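Side-chain contacts in tartronate semialdehyde reductase (Salmonella typhimurium, PDB 1VPD), which probably catalyses the NAD(P)H-dependent reduction of tartronate semialdehyde to D-glycerate, the last of three steps leading there from galactarate: residues Val8-Leu13 / Lys22-Ala27; Pro73-Val78 / Asp97-Ala102; Val139-Asp144 / Asp153-Met158; Val180-Asn185 / Ser217-Ala222. All coordinates share one frame; numbering follows the deposited sequence.

Contact 1 (Val8-Leu13 / Lys22-Ala27); sequences VGFIGL and KNLLKA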
loop_
_atom_site.group_PDB
_atom_site.type_symbol
_atom_site.label_atom_id
_atom_site.label_comp_id
_atom_site.label_asym_id
_atom_site.label_seq_id
_atom_site.Cartn_x
_atom_site.Cartn_y
_atom_site.Cartn_z
ATOM N N VAL A 8 -11.631 2.645 -17.654
ATOM C CA VAL A 8 -11.264 2.219 -16.304
ATOM C C VAL A 8 -11.204 3.456 -15.410
ATOM O O VAL A 8 -10.502 4.412 -15.721
ATOM C CB VAL A 8 -9.878 1.555 -16.317
ATOM C CG1 VAL A 8 -9.419 1.238 -14.894
ATOM C CG2 VAL A 8 -9.877 0.309 -17.161
ATOM N N GLY A 9 -11.940 3.436 -14.299
ATOM C CA GLY A 9 -11.920 4.519 -13.341
ATOM C C GLY A 9 -10.697 4.334 -12.465
ATOM O O GLY A 9 -10.322 3.199 -12.207
ATOM N N PHE A 10 -10.085 5.429 -12.028
ATOM C CA PHE A 10 -8.951 5.335 -11.098
ATOM C C PHE A 10 -9.016 6.505 -10.141
ATOM O O PHE A 10 -8.847 7.658 -10.554
ATOM C CB PHE A 10 -7.630 5.308 -11.869
ATOM C CG PHE A 10 -6.494 4.659 -11.120
ATOM C CD1 PHE A 10 -5.916 3.503 -11.609
ATOM C CD2 PHE A 10 -6.011 5.200 -9.938
ATOM C CE1 PHE A 10 -4.858 2.897 -10.946
ATOM C CE2 PHE A 10 -4.952 4.572 -9.255
ATOM C CZ PHE A 10 -4.379 3.437 -9.783
ATOM N N ILE A 11 -9.279 6.230 -8.859
ATOM C CA ILE A 11 -9.468 7.275 -7.874
ATOM C C ILE A 11 -8.407 7.082 -6.793
ATOM O O ILE A 11 -8.410 6.060 -6.105
ATOM C CB ILE A 11 -10.874 7.217 -7.265
ATOM C CG1 ILE A 11 -11.944 7.369 -8.358
ATOM C CG2 ILE A 11 -11.043 8.309 -6.241
ATOM C CD1 ILE A 11 -13.351 7.181 -7.868
ATOM N N GLY A 12 -7.536 8.077 -6.653
ATOM C CA GLY A 12 -6.432 8.062 -5.709
ATOM C C GLY A 12 -5.127 8.019 -6.465
ATOM O O GLY A 12 -4.694 6.964 -6.903
ATOM N N LEU A 13 -4.518 9.191 -6.639
ATOM C CA LEU A 13 -3.336 9.384 -7.466
ATOM C C LEU A 13 -2.170 9.847 -6.592
ATOM O O LEU A 13 -1.454 10.818 -6.898
ATOM C CB LEU A 13 -3.638 10.412 -8.570
ATOM C CG LEU A 13 -4.814 10.054 -9.470
ATOM C CD1 LEU A 13 -5.061 11.180 -10.465
ATOM C CD2 LEU A 13 -4.590 8.721 -10.189
ATOM N N LYS A 22 -0.305 5.528 -14.402
ATOM C CA LYS A 22 0.526 5.780 -15.578
ATOM C C LYS A 22 0.935 4.477 -16.264
ATOM O O LYS A 22 0.978 4.407 -17.492
ATOM C CB LYS A 22 1.732 6.647 -15.226
ATOM C CG LYS A 22 1.350 8.066 -14.904
ATOM C CD LYS A 22 2.580 8.898 -14.711
ATOM C CE LYS A 22 2.232 10.299 -14.333
ATOM N NZ LYS A 22 3.428 11.031 -13.856
ATOM N N ASN A 23 1.164 3.408 -15.498
ATOM C CA ASN A 23 1.409 2.121 -16.108
ATOM C C ASN A 23 0.208 1.563 -16.866
ATOM O O ASN A 23 0.385 0.890 -17.889
ATOM C CB ASN A 23 1.955 1.110 -15.081
ATOM C CG ASN A 23 3.409 1.376 -14.760
ATOM O OD1 ASN A 23 4.157 1.848 -15.636
ATOM N ND2 ASN A 23 3.831 1.093 -13.505
ATOM N N LEU A 24 -1.005 1.840 -16.393
ATOM C CA LEU A 24 -2.207 1.413 -17.105
ATOM C C LEU A 24 -2.311 2.172 -18.425
ATOM O O LEU A 24 -2.657 1.580 -19.447
ATOM C CB LEU A 24 -3.473 1.647 -16.277
ATOM C CG LEU A 24 -3.698 0.738 -15.058
ATOM C CD1 LEU A 24 -5.042 1.052 -14.416
ATOM C CD2 LEU A 24 -3.589 -0.739 -15.394
ATOM N N LEU A 25 -1.996 3.457 -18.404
ATOM C CA LEU A 25 -2.052 4.270 -19.632
ATOM C C LEU A 25 -1.055 3.758 -20.664
ATOM O O LEU A 25 -1.382 3.665 -21.842
ATOM C CB LEU A 25 -1.796 5.739 -19.336
ATOM C CG LEU A 25 -2.909 6.456 -18.554
ATOM C CD1 LEU A 25 -2.425 7.762 -18.025
ATOM C CD2 LEU A 25 -4.158 6.678 -19.403
ATOM N N LYS A 26 0.154 3.426 -20.213
ATOM C CA LYS A 26 1.187 2.855 -21.069
ATOM C C LYS A 26 0.810 1.502 -21.632
ATOM O O LYS A 26 1.232 1.153 -22.729
ATOM C CB LYS A 26 2.494 2.704 -20.296
ATOM C CG LYS A 26 3.217 4.001 -20.096
ATOM C CD LYS A 26 4.711 3.764 -19.892
ATOM C CE LYS A 26 5.180 4.413 -18.636
ATOM N NZ LYS A 26 4.872 5.887 -18.585
ATOM N N ALA A 27 0.028 0.733 -20.886
ATOM C CA ALA A 27 -0.455 -0.559 -21.353
ATOM C C ALA A 27 -1.650 -0.438 -22.311
ATOM O O ALA A 27 -2.173 -1.453 -22.760
ATOM C CB ALA A 27 -0.836 -1.444 -20.164
#
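The ring of Phe10 meets Leu24 with its edge. CD1 of Leu24 lies close to the ring plane, 3.8 Å from Phe10 CD1 and 3.9 Å from Phe10 CE1, so a single methyl group abuts the CD1-CE1 edge. At the opposite edge, also in plane, sits the carbonyl oxygen of Gly12, with Gly12 O 3.4 Å from Phe10 CE2. Met20 and Ser21 of the same helix, Val33 and Ile66 of the neighbouring strands also touch this ring. Phe10 and Leu24 cross at about a right angle: Phe10 extends from the strand with CG anti to its backbone N (chi1 -156°), while Leu24 reaches in from helix 17-26. Val8, two residues earlier on the same side of the strand, adds a looser apolar touch, Val8 CG1 to Leu24 CD1 at 4.4 Å.

Strand 7-11 and helix 17-26 are the first two elements of a beta-alpha-beta unit completed by strand 30-34, the opening of a Rossmann-type dinucleotide-binding domain. Gly12 begins what fits the GxGxxG pattern, within a run predicted to bind NAD; its positive phi of 113° suits glycine, because a CB there would press on the preceding carbonyl oxygen. Leu24 is shared with other neighbours: Ile66 of strand 64-67, and Ala157 and Met158 of the 153-158 segment. The polar residues of the helix look elsewhere, Lys22 NZ forming a salt bridge with Asp43 and Asn23 ND2 a hydrogen bond to the carbonyl of Ile133.

Contact 2 (Pro73-Val78 / Asp97-Ala102); sequences PHVKEV and DMSSIA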
loop_
_atom_site.group_PDB
_atom_site.type_symbol
_atom_site.label_atom_id
_atom_site.label_comp_id
_atom_site.label_asym_id
_atom_site.label_seq_id
_atom_site.Cartn_x
_atom_site.Cartn_y
_atom_site.Cartn_z
ATOM N N PRO A 73 -11.981 4.763 6.173
ATOM C CA PRO A 73 -12.858 5.941 6.071
ATOM C C PRO A 73 -12.817 6.600 4.697
ATOM O O PRO A 73 -13.868 7.024 4.185
ATOM C CB PRO A 73 -12.304 6.904 7.131
ATOM C CG PRO A 73 -11.690 6.006 8.151
ATOM C CD PRO A 73 -11.137 4.819 7.388
ATOM N N HIS A 74 -11.637 6.685 4.095
ATOM C CA HIS A 74 -11.523 7.293 2.769
ATOM C C HIS A 74 -12.221 6.427 1.714
ATOM O O HIS A 74 -12.938 6.957 0.863
ATOM C CB HIS A 74 -10.071 7.482 2.343
ATOM C CG HIS A 74 -9.399 8.683 2.929
ATOM N ND1 HIS A 74 -8.879 8.699 4.206
ATOM C CD2 HIS A 74 -9.120 9.897 2.394
ATOM C CE1 HIS A 74 -8.317 9.875 4.439
ATOM N NE2 HIS A 74 -8.449 10.621 3.360
ATOM N N VAL A 75 -12.008 5.111 1.746
ATOM C CA VAL A 75 -12.648 4.230 0.769
ATOM C C VAL A 75 -14.171 4.275 0.943
ATOM O O VAL A 75 -14.909 4.323 -0.034
ATOM C CB VAL A 75 -12.151 2.760 0.873
ATOM C CG1 VAL A 75 -12.864 1.844 -0.148
ATOM C CG2 VAL A 75 -10.665 2.699 0.643
ATOM N N LYS A 76 -14.638 4.240 2.179
ATOM C CA LYS A 76 -16.077 4.298 2.453
ATOM C C LYS A 76 -16.698 5.579 1.908
ATOM O O LYS A 76 -17.788 5.547 1.316
ATOM C CB LYS A 76 -16.351 4.159 3.944
ATOM C CG LYS A 76 -16.202 2.747 4.465
ATOM C CD LYS A 76 -16.620 2.625 5.917
ATOM C CE LYS A 76 -16.467 1.170 6.391
ATOM N NZ LYS A 76 -16.687 1.062 7.863
ATOM N N GLU A 77 -16.020 6.707 2.078
ATOM C CA GLU A 77 -16.538 7.987 1.555
ATOM C C GLU A 77 -16.609 7.970 0.015
ATOM O O GLU A 77 -17.622 8.353 -0.570
ATOM C CB GLU A 77 -15.722 9.185 2.046
ATOM C CG GLU A 77 -16.298 10.546 1.642
ATOM C CD GLU A 77 -17.715 10.796 2.148
ATOM O OE1 GLU A 77 -18.132 10.207 3.160
ATOM O OE2 GLU A 77 -18.429 11.602 1.527
ATOM N N VAL A 78 -15.554 7.501 -0.638
ATOM C CA VAL A 78 -15.510 7.453 -2.090
ATOM C C VAL A 78 -16.507 6.426 -2.669
ATOM O O VAL A 78 -17.164 6.683 -3.692
ATOM C CB VAL A 78 -14.070 7.176 -2.589
ATOM C CG1 VAL A 78 -14.052 6.717 -4.039
ATOM C CG2 VAL A 78 -13.198 8.419 -2.412
ATOM N N ASP A 97 -10.722 -2.363 -5.160
ATOM C CA ASP A 97 -10.081 -1.502 -4.168
ATOM C C ASP A 97 -8.690 -2.039 -3.900
ATOM O O ASP A 97 -8.535 -3.162 -3.413
ATOM C CB ASP A 97 -10.899 -1.433 -2.875
ATOM C CG ASP A 97 -10.287 -0.505 -1.845
ATOM O OD1 ASP A 97 -9.530 0.445 -2.236
ATOM O OD2 ASP A 97 -10.520 -0.667 -0.624
HETATM N N MSE A 98 -7.684 -1.238 -4.225
HETATM C CA MSE A 98 -6.287 -1.600 -4.052
HETATM C C MSE A 98 -5.664 -0.939 -2.819
HETATM O O MSE A 98 -4.457 -1.056 -2.582
HETATM C CB MSE A 98 -5.512 -1.268 -5.329
HETATM C CG MSE A 98 -6.111 -2.018 -6.553
HETATM SE SE MSE A 98 -5.136 -1.892 -8.213
HETATM C CE MSE A 98 -3.889 -3.357 -7.940
ATOM N N SER A 99 -6.504 -0.294 -2.019
ATOM C CA SER A 99 -6.113 0.294 -0.737
ATOM C C SER A 99 -5.803 -0.796 0.277
ATOM O O SER A 99 -6.357 -1.900 0.233
ATOM C CB SER A 99 -7.256 1.146 -0.181
ATOM O OG SER A 99 -7.801 2.026 -1.162
ATOM N N SER A 100 -4.947 -0.467 1.230
ATOM C CA SER A 100 -4.734 -1.309 2.391
ATOM C C SER A 100 -5.704 -0.891 3.482
ATOM O O SER A 100 -5.557 0.201 4.063
ATOM C CB SER A 100 -3.306 -1.148 2.890
ATOM O OG SER A 100 -2.376 -1.509 1.898
ATOM N N ILE A 101 -6.717 -1.715 3.746
ATOM C CA ILE A 101 -7.720 -1.391 4.772
ATOM C C ILE A 101 -8.049 -2.617 5.603
ATOM O O ILE A 101 -7.729 -3.732 5.207
ATOM C CB ILE A 101 -9.025 -0.768 4.173
ATOM C CG1 ILE A 101 -9.878 -1.790 3.401
ATOM C CG2 ILE A 101 -8.696 0.418 3.311
ATOM C CD1 ILE A 101 -11.231 -1.223 2.931
ATOM N N ALA A 102 -8.705 -2.412 6.740
ATOM C CA ALA A 102 -9.090 -3.522 7.620
ATOM C C ALA A 102 -9.926 -4.533 6.846
ATOM O O ALA A 102 -10.876 -4.128 6.169
ATOM C CB ALA A 102 -9.877 -3.006 8.815
#
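Val75 presses both of its methyl groups against the carboxylate of Asp97, where helix 72-80 of the Rossmann-type domain covers the loop leaving strand 94-97. The two side chains come from opposite directions. Val75 CG1 sits over the carboxylate face, 3.5 Å from Asp97 OD2, and Val75 CG2 comes in obliquely from the same side, 3.6 Å from Asp97 OD2. With CG1 anti to the backbone N (chi1 179°), CG2 also reaches Ser99 OG at 3.5 Å and Ile101 CG2 at 4.0 Å. This is the tight, buried part; Leu69 of a loop and Ile109 of helix 103-114 close round the same valine.

The other sides of the two segments are looser. Pro73 and Glu77 are exposed on the outer side of the helix, and Lys76 extends to a salt bridge with Glu108. Ser100, predicted to bind NAD, points away from the helix, and its carbonyl accepts from Lys243 NZ.

The carboxylate under the valine is firmly placed. Thr67 OG1 is one hydrogen-bond partner of Asp97 OD1, and Ser99 supplies two more, which would help a buried acid carry its charge. The hydroxyl donates along the syn lone pair, Ser99 OG to Asp97 OD1 at 2.6 Å, and itself takes up Leu69 N. The backbone bond closes an Asx turn: Ser99 N reaches Asp97 OD1 at 3.1 Å, nearly straight at 158°, from 67° out of the carboxylate plane.

Contact 3 (Val139-Asp144 / Asp153-Met158); sequences VMVGGD and DLMKAM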
loop_
_atom_site.group_PDB
_atom_site.type_symbol
_atom_site.label_atom_id
_atom_site.label_comp_id
_atom_site.label_asym_id
_atom_site.label_seq_id
_atom_site.Cartn_x
_atom_site.Cartn_y
_atom_site.Cartn_z
ATOM N N VAL A 139 0.442 -8.082 -6.161
ATOM C CA VAL A 139 -0.949 -7.802 -5.870
ATOM C C VAL A 139 -1.548 -9.059 -5.264
ATOM O O VAL A 139 -1.326 -10.174 -5.749
ATOM C CB VAL A 139 -1.702 -7.395 -7.180
ATOM C CG1 VAL A 139 -3.126 -7.023 -6.892
ATOM C CG2 VAL A 139 -0.986 -6.249 -7.854
HETATM N N MSE A 140 -2.307 -8.878 -4.191
HETATM C CA MSE A 140 -2.883 -9.976 -3.426
HETATM C C MSE A 140 -4.374 -9.706 -3.293
HETATM O O MSE A 140 -4.763 -8.675 -2.786
HETATM C CB MSE A 140 -2.179 -10.095 -2.061
HETATM C CG MSE A 140 -2.226 -8.826 -1.204
HETATM SE SE MSE A 140 -0.564 -8.511 -0.193
HETATM C CE MSE A 140 0.647 -8.229 -1.668
ATOM N N VAL A 141 -5.210 -10.644 -3.747
ATOM C CA VAL A 141 -6.607 -10.340 -4.050
ATOM C C VAL A 141 -7.593 -11.265 -3.362
ATOM O O VAL A 141 -7.410 -12.484 -3.361
ATOM C CB VAL A 141 -6.851 -10.446 -5.586
ATOM C CG1 VAL A 141 -8.229 -9.915 -5.926
ATOM C CG2 VAL A 141 -5.746 -9.721 -6.356
ATOM N N GLY A 142 -8.649 -10.694 -2.792
ATOM C CA GLY A 142 -9.793 -11.463 -2.367
ATOM C C GLY A 142 -11.019 -11.117 -3.197
ATOM O O GLY A 142 -11.121 -10.020 -3.765
ATOM N N GLY A 143 -11.947 -12.065 -3.248
ATOM C CA GLY A 143 -13.225 -11.895 -3.934
ATOM C C GLY A 143 -13.552 -13.108 -4.784
ATOM O O GLY A 143 -12.936 -14.144 -4.667
ATOM N N ASP A 144 -14.550 -12.960 -5.641
ATOM C CA ASP A 144 -14.989 -14.038 -6.542
ATOM C C ASP A 144 -13.971 -14.359 -7.615
ATOM O O ASP A 144 -13.469 -13.476 -8.298
ATOM C CB ASP A 144 -16.332 -13.596 -7.146
ATOM C CG ASP A 144 -16.873 -14.545 -8.194
ATOM O OD1 ASP A 144 -16.220 -15.524 -8.585
ATOM O OD2 ASP A 144 -17.988 -14.368 -8.690
ATOM N N ASP A 153 -5.754 -9.357 -16.246
ATOM C CA ASP A 153 -4.870 -8.618 -17.131
ATOM C C ASP A 153 -4.768 -7.156 -16.748
ATOM O O ASP A 153 -3.704 -6.578 -16.829
ATOM C CB ASP A 153 -5.328 -8.714 -18.595
ATOM C CG ASP A 153 -5.129 -10.102 -19.191
ATOM O OD1 ASP A 153 -4.336 -10.924 -18.677
ATOM O OD2 ASP A 153 -5.749 -10.462 -20.219
ATOM N N LEU A 154 -5.880 -6.555 -16.343
ATOM C CA LEU A 154 -5.888 -5.157 -15.950
ATOM C C LEU A 154 -4.972 -4.973 -14.731
ATOM O O LEU A 154 -4.146 -4.067 -14.695
ATOM C CB LEU A 154 -7.307 -4.725 -15.579
ATOM C CG LEU A 154 -7.445 -3.322 -14.959
ATOM C CD1 LEU A 154 -6.960 -2.239 -15.904
ATOM C CD2 LEU A 154 -8.864 -3.054 -14.525
HETATM N N MSE A 155 -5.154 -5.828 -13.730
HETATM C CA MSE A 155 -4.316 -5.736 -12.518
HETATM C C MSE A 155 -2.846 -6.025 -12.840
HETATM O O MSE A 155 -1.927 -5.360 -12.327
HETATM C CB MSE A 155 -4.839 -6.677 -11.427
HETATM C CG MSE A 155 -6.164 -6.234 -10.836
HETATM SE SE MSE A 155 -6.814 -7.344 -9.387
HETATM C CE MSE A 155 -7.358 -8.953 -10.395
ATOM N N LYS A 156 -2.617 -7.009 -13.707
ATOM C CA LYS A 156 -1.260 -7.427 -14.075
ATOM C C LYS A 156 -0.491 -6.340 -14.819
ATOM O O LYS A 156 0.730 -6.315 -14.782
ATOM C CB LYS A 156 -1.285 -8.737 -14.873
ATOM C CG LYS A 156 0.078 -9.315 -15.201
ATOM C CD LYS A 156 0.787 -9.862 -13.954
ATOM C CE LYS A 156 2.130 -10.513 -14.315
ATOM N NZ LYS A 156 3.090 -9.519 -14.899
ATOM N N ALA A 157 -1.195 -5.425 -15.483
ATOM C CA ALA A 157 -0.539 -4.303 -16.145
ATOM C C ALA A 157 0.231 -3.370 -15.208
ATOM O O ALA A 157 1.083 -2.594 -15.663
ATOM C CB ALA A 157 -1.560 -3.501 -16.967
HETATM N N MSE A 158 -0.048 -3.455 -13.900
HETATM C CA MSE A 158 0.640 -2.652 -12.883
HETATM C C MSE A 158 1.657 -3.454 -12.063
HETATM O O MSE A 158 2.319 -2.886 -11.176
HETATM C CB MSE A 158 -0.389 -2.062 -11.916
HETATM C CG MSE A 158 -1.290 -1.004 -12.546
HETATM SE SE MSE A 158 -2.835 -0.572 -11.457
HETATM C CE MSE A 158 -3.744 -2.262 -11.583
#
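Apolar packing between Val141, Val139 and the selenomethionine Met155 makes the contact. Val141 and Met155 reach toward each other tip to tip, with Val141 CG2 4.0 Å from Met155 SE. The selenium also lies 4.5 Å from Val139 CG1, so one heavy atom touches two valines that stand on the same face of the strand. The extended middle of the Met155 chain (chi2 -177°) carries SE out to the valines, and the bend at the last torsion (chi3 -72°) turns only CE aside. Val162 of the adjacent strand touches all three residues, and Ala123 of strand 119-126 touches both valines, so the valines and Met155 have buried neighbours on the adjoining strands.

Hydrogen bonds hold each segment in its own surroundings. Val139 and Val141 pair through their backbones with strand 161-166, and Val141 O has Thr165 OG1 as a further partner. Farther on, Gly143 adopts a positive phi of 134°, where a side chain would be jammed against the preceding carbonyl. Asp144 then sits at the N-cap of the next helix; in the conformer modelled here, its OD1 accepts from Ala146 N. In the other segment Met158 N bonds to Met155 O at 3.1 Å, a short turn, and Lys156 NZ reaches forward to the carbonyl of Ala159.

Strand 137-142, helix 145-156 and strand 161-166 form a beta-alpha-beta unit, and through Met155 the helix packs on the two valines of the sheet of the Rossmann-type coenzyme domain.

Contact 4 (Val180-Asn185 / Ser217-Ala222); sequences VIVALN and STVLDA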
loop_
_atom_site.group_PDB
_atom_site.type_symbol
_atom_site.label_atom_id
_atom_site.label_comp_id
_atom_site.label_asym_id
_atom_site.label_seq_id
_atom_site.Cartn_x
_atom_site.Cartn_y
_atom_site.Cartn_z
ATOM N N VAL A 180 3.230 -6.873 8.445
ATOM C CA VAL A 180 3.972 -7.410 9.576
ATOM C C VAL A 180 5.403 -7.682 9.131
ATOM O O VAL A 180 6.360 -7.240 9.793
ATOM C CB VAL A 180 3.302 -8.709 10.124
ATOM C CG1 VAL A 180 4.251 -9.491 11.052
ATOM C CG2 VAL A 180 1.997 -8.363 10.836
ATOM N N ILE A 181 5.565 -8.391 8.026
ATOM C CA ILE A 181 6.913 -8.715 7.557
ATOM C C ILE A 181 7.704 -7.449 7.207
ATOM O O ILE A 181 8.866 -7.322 7.570
ATOM C CB ILE A 181 6.879 -9.699 6.374
ATOM C CG1 ILE A 181 6.537 -11.093 6.905
ATOM C CG2 ILE A 181 8.232 -9.729 5.669
ATOM C CD1 ILE A 181 6.037 -12.042 5.806
ATOM N N VAL A 182 7.094 -6.516 6.498
ATOM C CA VAL A 182 7.831 -5.331 6.092
ATOM C C VAL A 182 8.308 -4.540 7.312
ATOM O O VAL A 182 9.474 -4.130 7.376
ATOM C CB VAL A 182 7.017 -4.462 5.125
ATOM C CG1 VAL A 182 7.747 -3.159 4.827
ATOM C CG2 VAL A 182 6.757 -5.220 3.810
ATOM N N ALA A 183 7.419 -4.311 8.278
ATOM C CA ALA A 183 7.793 -3.564 9.473
ATOM C C ALA A 183 8.928 -4.255 10.201
ATOM O O ALA A 183 9.888 -3.604 10.584
ATOM C CB ALA A 183 6.632 -3.368 10.403
ATOM N N LEU A 184 8.809 -5.570 10.398
ATOM C CA LEU A 184 9.816 -6.306 11.158
ATOM C C LEU A 184 11.143 -6.406 10.404
ATOM O O LEU A 184 12.186 -6.321 11.018
ATOM C CB LEU A 184 9.289 -7.689 11.549
ATOM C CG LEU A 184 8.109 -7.628 12.533
ATOM C CD1 LEU A 184 7.535 -9.001 12.790
ATOM C CD2 LEU A 184 8.547 -7.001 13.856
ATOM N N ASN A 185 11.114 -6.559 9.084
ATOM C CA ASN A 185 12.340 -6.637 8.294
ATOM C C ASN A 185 13.078 -5.300 8.367
ATOM O O ASN A 185 14.303 -5.284 8.435
ATOM C CB ASN A 185 12.075 -6.990 6.835
ATOM C CG ASN A 185 11.739 -8.476 6.615
ATOM O OD1 ASN A 185 11.532 -9.250 7.580
ATOM N ND2 ASN A 185 11.711 -8.892 5.318
ATOM N N SER A 217 17.326 -9.265 1.616
ATOM C CA SER A 217 15.910 -9.023 1.403
ATOM C C SER A 217 15.656 -7.837 0.509
ATOM O O SER A 217 16.516 -6.985 0.326
ATOM C CB SER A 217 15.209 -8.787 2.745
ATOM O OG SER A 217 15.493 -7.507 3.299
ATOM N N THR A 218 14.419 -7.748 0.026
ATOM C CA THR A 218 13.973 -6.591 -0.724
ATOM C C THR A 218 14.000 -5.321 0.139
ATOM O O THR A 218 14.427 -4.265 -0.316
ATOM C CB THR A 218 12.595 -6.901 -1.301
ATOM O OG1 THR A 218 12.700 -8.091 -2.111
ATOM C CG2 THR A 218 12.091 -5.785 -2.240
ATOM N N VAL A 219 13.617 -5.444 1.415
ATOM C CA VAL A 219 13.726 -4.327 2.363
ATOM C C VAL A 219 15.169 -3.876 2.538
ATOM O O VAL A 219 15.449 -2.672 2.532
ATOM C CB VAL A 219 13.120 -4.682 3.737
ATOM C CG1 VAL A 219 13.775 -3.872 4.876
ATOM C CG2 VAL A 219 11.616 -4.434 3.715
ATOM N N LEU A 220 16.090 -4.821 2.675
ATOM C CA LEU A 220 17.481 -4.457 2.921
ATOM C C LEU A 220 18.012 -3.600 1.763
ATOM O O LEU A 220 18.606 -2.538 1.979
ATOM C CB LEU A 220 18.354 -5.692 3.143
ATOM C CG LEU A 220 19.807 -5.407 3.537
ATOM C CD1 LEU A 220 19.893 -4.828 4.921
ATOM C CD2 LEU A 220 20.625 -6.692 3.449
ATOM N N ASP A 221 17.787 -4.059 0.542
ATOM C CA ASP A 221 18.303 -3.336 -0.633
ATOM C C ASP A 221 17.570 -2.029 -0.902
ATOM O O ASP A 221 18.174 -1.084 -1.420
ATOM C CB ASP A 221 18.227 -4.221 -1.860
ATOM C CG ASP A 221 19.246 -5.332 -1.842
ATOM O OD1 ASP A 221 20.348 -5.139 -1.303
ATOM O OD2 ASP A 221 19.023 -6.427 -2.356
ATOM N N ALA A 222 16.282 -1.962 -0.566
ATOM C CA ALA A 222 15.514 -0.728 -0.748
ATOM C C ALA A 222 15.832 0.332 0.302
ATOM O O ALA A 222 15.923 1.516 -0.029
ATOM C CB ALA A 222 14.017 -1.009 -0.722
#
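Val219 sets its forked end against the flank of Asn185, backbone and CB together. The two beta carbons face each other, Asn185 CB to Val219 CB at 4.0 Å, and the valine methyls splay from there: CG1 settles on the peptide carbon, Val219 CG1 to Asn185 C at 3.8 Å, while CG2 leans back to the preceding turn, where Val219 CG2 lies 4.2 Å from Val182 CG1. The valine torsion, CG1 roughly anti to the backbone N (chi1 153°), spreads the two methyls over successive turns of the other helix. The approach of 6.5 Å between Asn185 CA and Val219 CA brings the two backbones close, so that CB atoms and methyls meet directly.

The long helix 170-198, which carries Lys175, the predicted catalytic lysine, belongs to the all-helical C-terminal domain of this dehydrogenase family, and here the first turn of helix 218-228 leans on it. Ile186, next along the long helix, widens the seat for Val219.

Asn185 turns its amide toward the start of the shorter helix, where its approach is van der Waals, Asn185 ND2 to Ser217 CB at 4.3 Å. Ser217 occupies the N-cap, and its hydroxyl is committed to its own helix: Leu220 N donates to Ser217 OG at 2.8 Å with an angle of 154°. The contact is at the surface, its four residues partly exposed. Val182 also touches His241 and His282, and its side chain comes within about 4 Å of a bound tartrate, probably from the crystallisation liquor.

Overall arrangement
Contacts 1, 2 and 3 belong to the coenzyme domain and touch one another, with centres 14 to 17 Å apart. Contacts 1 and 3 meet where Leu24 CD2 lies 3.7 Å from Met158 CG, and contacts 2 and 3 where Met98 SE lies 3.7 Å from Met158 CE; Ile11 CD1 and Val78 CG1, 3.9 Å apart, join contacts 1 and 2. Contact 4, in the helical domain, touches none of them: its nearest atoms are about 9 Å from contact 3 and about 10 Å from contact 2. The side chain of Lys175, predicted to be catalytic, is about 6 Å from that of Val182 and about 10 Å from that of Val139.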